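Local coordinates for uncharacterized protein (Bacteroides ovatus, PDB 4FS7) that is of unknown function but, as an extracellular protein built of BspA-type leucine-rich repeats, probably binds other proteins, at residues 134-137 with 138-141. Sequence-based numbering, arbitrary orientation.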
ATOM      1  N   GLU A 134      -3.991  13.223  -1.491  1.00 11.28           N
ATOM      2  CA  GLU A 134      -3.001  13.713  -0.563  1.00 10.94           C
ATOM      3  C   GLU A 134      -3.578  14.694   0.461  1.00 11.57           C
ATOM      4  O   GLU A 134      -2.873  15.502   1.025  1.00 12.29           O
ATOM      5  CB  GLU A 134      -1.800  14.302  -1.283  1.00 12.29           C
ATOM      6  CG  GLU A 134      -1.053  13.233  -2.082  1.00 13.53           C
ATOM      7  CD  GLU A 134       0.022  13.762  -2.985  1.00 23.01           C
ATOM      8  OE1 GLU A 134       0.502  14.873  -2.821  1.00 28.40           O
ATOM      9  OE2 GLU A 134       0.444  12.997  -3.891  1.00 31.49           O
ATOM     10  N   ALA A 135      -4.879  14.608   0.729  1.00 10.85           N
ATOM     11  CA  ALA A 135      -5.533  15.640   1.554  1.00 10.94           C
ATOM     12  C   ALA A 135      -4.940  15.785   2.942  1.00 10.99           C
ATOM     13  O   ALA A 135      -4.898  16.885   3.487  1.00 12.06           O
ATOM     14  CB  ALA A 135      -7.043  15.346   1.636  1.00 12.90           C
ATOM     15  N   PHE A 136      -4.560  14.653   3.550  1.00 10.63           N
ATOM     16  CA  PHE A 136      -4.050  14.630   4.916  1.00 11.60           C
ATOM     17  C   PHE A 136      -2.629  14.037   4.986  1.00 11.80           C
ATOM     18  O   PHE A 136      -2.209  13.580   6.038  1.00 12.84           O
ATOM     19  CB  PHE A 136      -4.984  13.870   5.857  1.00 11.91           C
ATOM     20  CG  PHE A 136      -6.339  14.511   6.001  1.00 12.04           C
ATOM     21  CD1 PHE A 136      -6.502  15.651   6.793  1.00 12.83           C
ATOM     22  CD2 PHE A 136      -7.449  14.056   5.288  1.00 13.90           C
ATOM     23  CE1 PHE A 136      -7.724  16.233   6.922  1.00 15.00           C
ATOM     24  CE2 PHE A 136      -8.679  14.681   5.437  1.00 15.20           C
ATOM     25  CZ  PHE A 136      -8.784  15.769   6.244  1.00 15.80           C
ATOM     26  N   LYS A 137      -1.898  14.100   3.877  1.00 11.97           N
ATOM     27  CA  LYS A 137      -0.595  13.449   3.808  1.00 11.79           C
ATOM     28  C   LYS A 137       0.354  14.044   4.847  1.00 12.43           C
ATOM     29  O   LYS A 137       0.621  15.263   4.873  1.00 15.64           O
ATOM     30  CB  LYS A 137      -0.036  13.551   2.398  1.00 13.17           C
ATOM     31  CG  LYS A 137       1.334  12.919   2.229  1.00 16.44           C
ATOM     32  CD  LYS A 137       1.769  12.872   0.771  1.00 19.83           C
ATOM     33  CE  LYS A 137       3.024  12.040   0.593  1.00 24.13           C
ATOM     34  NZ  LYS A 137       3.342  11.826  -0.859  1.00 31.09           N
ATOM     35  N   GLY A 138       0.853  13.221   5.748  1.00 13.58           N
ATOM     36  CA  GLY A 138       1.791  13.682   6.766  1.00 13.99           C
ATOM     37  C   GLY A 138       1.173  14.195   8.035  1.00 14.62           C
ATOM     38  O   GLY A 138       1.889  14.503   8.971  1.00 18.46           O
ATOM     39  N   CYS A 139      -0.136  14.265   8.121  1.00 13.16           N
ATOM     40  CA  CYS A 139      -0.751  14.722   9.370  1.00 14.02           C
ATOM     41  C   CYS A 139      -0.471  13.761  10.503  1.00 14.30           C
ATOM     42  O   CYS A 139      -0.287  12.578  10.286  1.00 17.39           O
ATOM     43  CB  CYS A 139      -2.251  14.864   9.191  1.00 14.35           C
ATOM     44  SG  CYS A 139      -2.756  16.300   8.201  1.00 15.82           S
ATOM     45  N   ASP A 140      -0.425  14.283  11.726  1.00 14.13           N
ATOM     46  CA  ASP A 140       0.013  13.521  12.905  1.00 15.39           C
ATOM     47  C   ASP A 140      -1.143  12.977  13.766  1.00 14.41           C
ATOM     48  O   ASP A 140      -0.957  12.710  14.946  1.00 17.49           O
ATOM     49  CB  ASP A 140       1.014  14.314  13.748  1.00 17.39           C
ATOM     50  CG  ASP A 140       1.973  13.410  14.475  1.00 22.13           C
ATOM     51  OD1 ASP A 140       2.350  12.361  13.897  1.00 22.30           O
ATOM     52  OD2 ASP A 140       2.331  13.755  15.619  1.00 27.13           O
ATOM     53  N   PHE A 141      -2.308  12.754  13.142  1.00 14.62           N
ATOM     54  CA  PHE A 141      -3.470  12.106  13.761  1.00 16.15           C
ATOM     55  C   PHE A 141      -3.149  10.762  14.376  1.00 13.84           C
ATOM     56  O   PHE A 141      -2.511   9.941  13.708  1.00 14.96           O
ATOM     57  CB  PHE A 141      -4.582  11.798  12.699  1.00 19.11           C
ATOM     58  CG  PHE A 141      -4.978  12.955  11.826  1.00 16.11           C
ATOM     59  CD1 PHE A 141      -5.077  14.238  12.311  1.00 18.42           C
ATOM     60  CD2 PHE A 141      -5.305  12.733  10.468  1.00 21.83           C
ATOM     61  CE1 PHE A 141      -5.472  15.283  11.520  1.00 17.14           C
ATOM     62  CE2 PHE A 141      -5.670  13.781   9.675  1.00 18.43           C
ATOM     63  CZ  PHE A 141      -5.784  15.053  10.197  1.00 19.23           C
TER
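Phe136 and Cys139 close a type II beta turn in the loop between strands 130-131 and 143-145 of this BspA-type leucine-rich repeat solenoid, Cys139 N donating to Phe136 O over 3.0 Å in a nearly straight bond (167° at the hydrogen) that arrives above the carbonyl plane. Gly138 takes the third position of the turn, where its backbone angles would jam a side chain against Lys137 O. With CG anti to its carbonyl carbon (chi1 -64°), Phe136 sends its ring into the interior, between the rings of Phe113 and Phe158, each nearly parallel to its own. The Phe141 ring crosses it obliquely, planes at 60° and centroids 5.5 Å apart. Cys139 lies beside both aromatics: its SG sits at the edge of the Phe136 ring, 5.4 Å from the centroid, while its CB covers one face of Phe141 near the rim. A serine in place of Phe136 would probably open a gap between Phe113 and Phe158 and take away the ring edge that the Cys139 sulfur meets. Lys137 keeps an extended chain, and its NZ forms a salt bridge with Glu156. Between the two phenylalanines the closest approach is shared by Phe141 CZ and CE2, each 3.5 Å from Phe136 CD1.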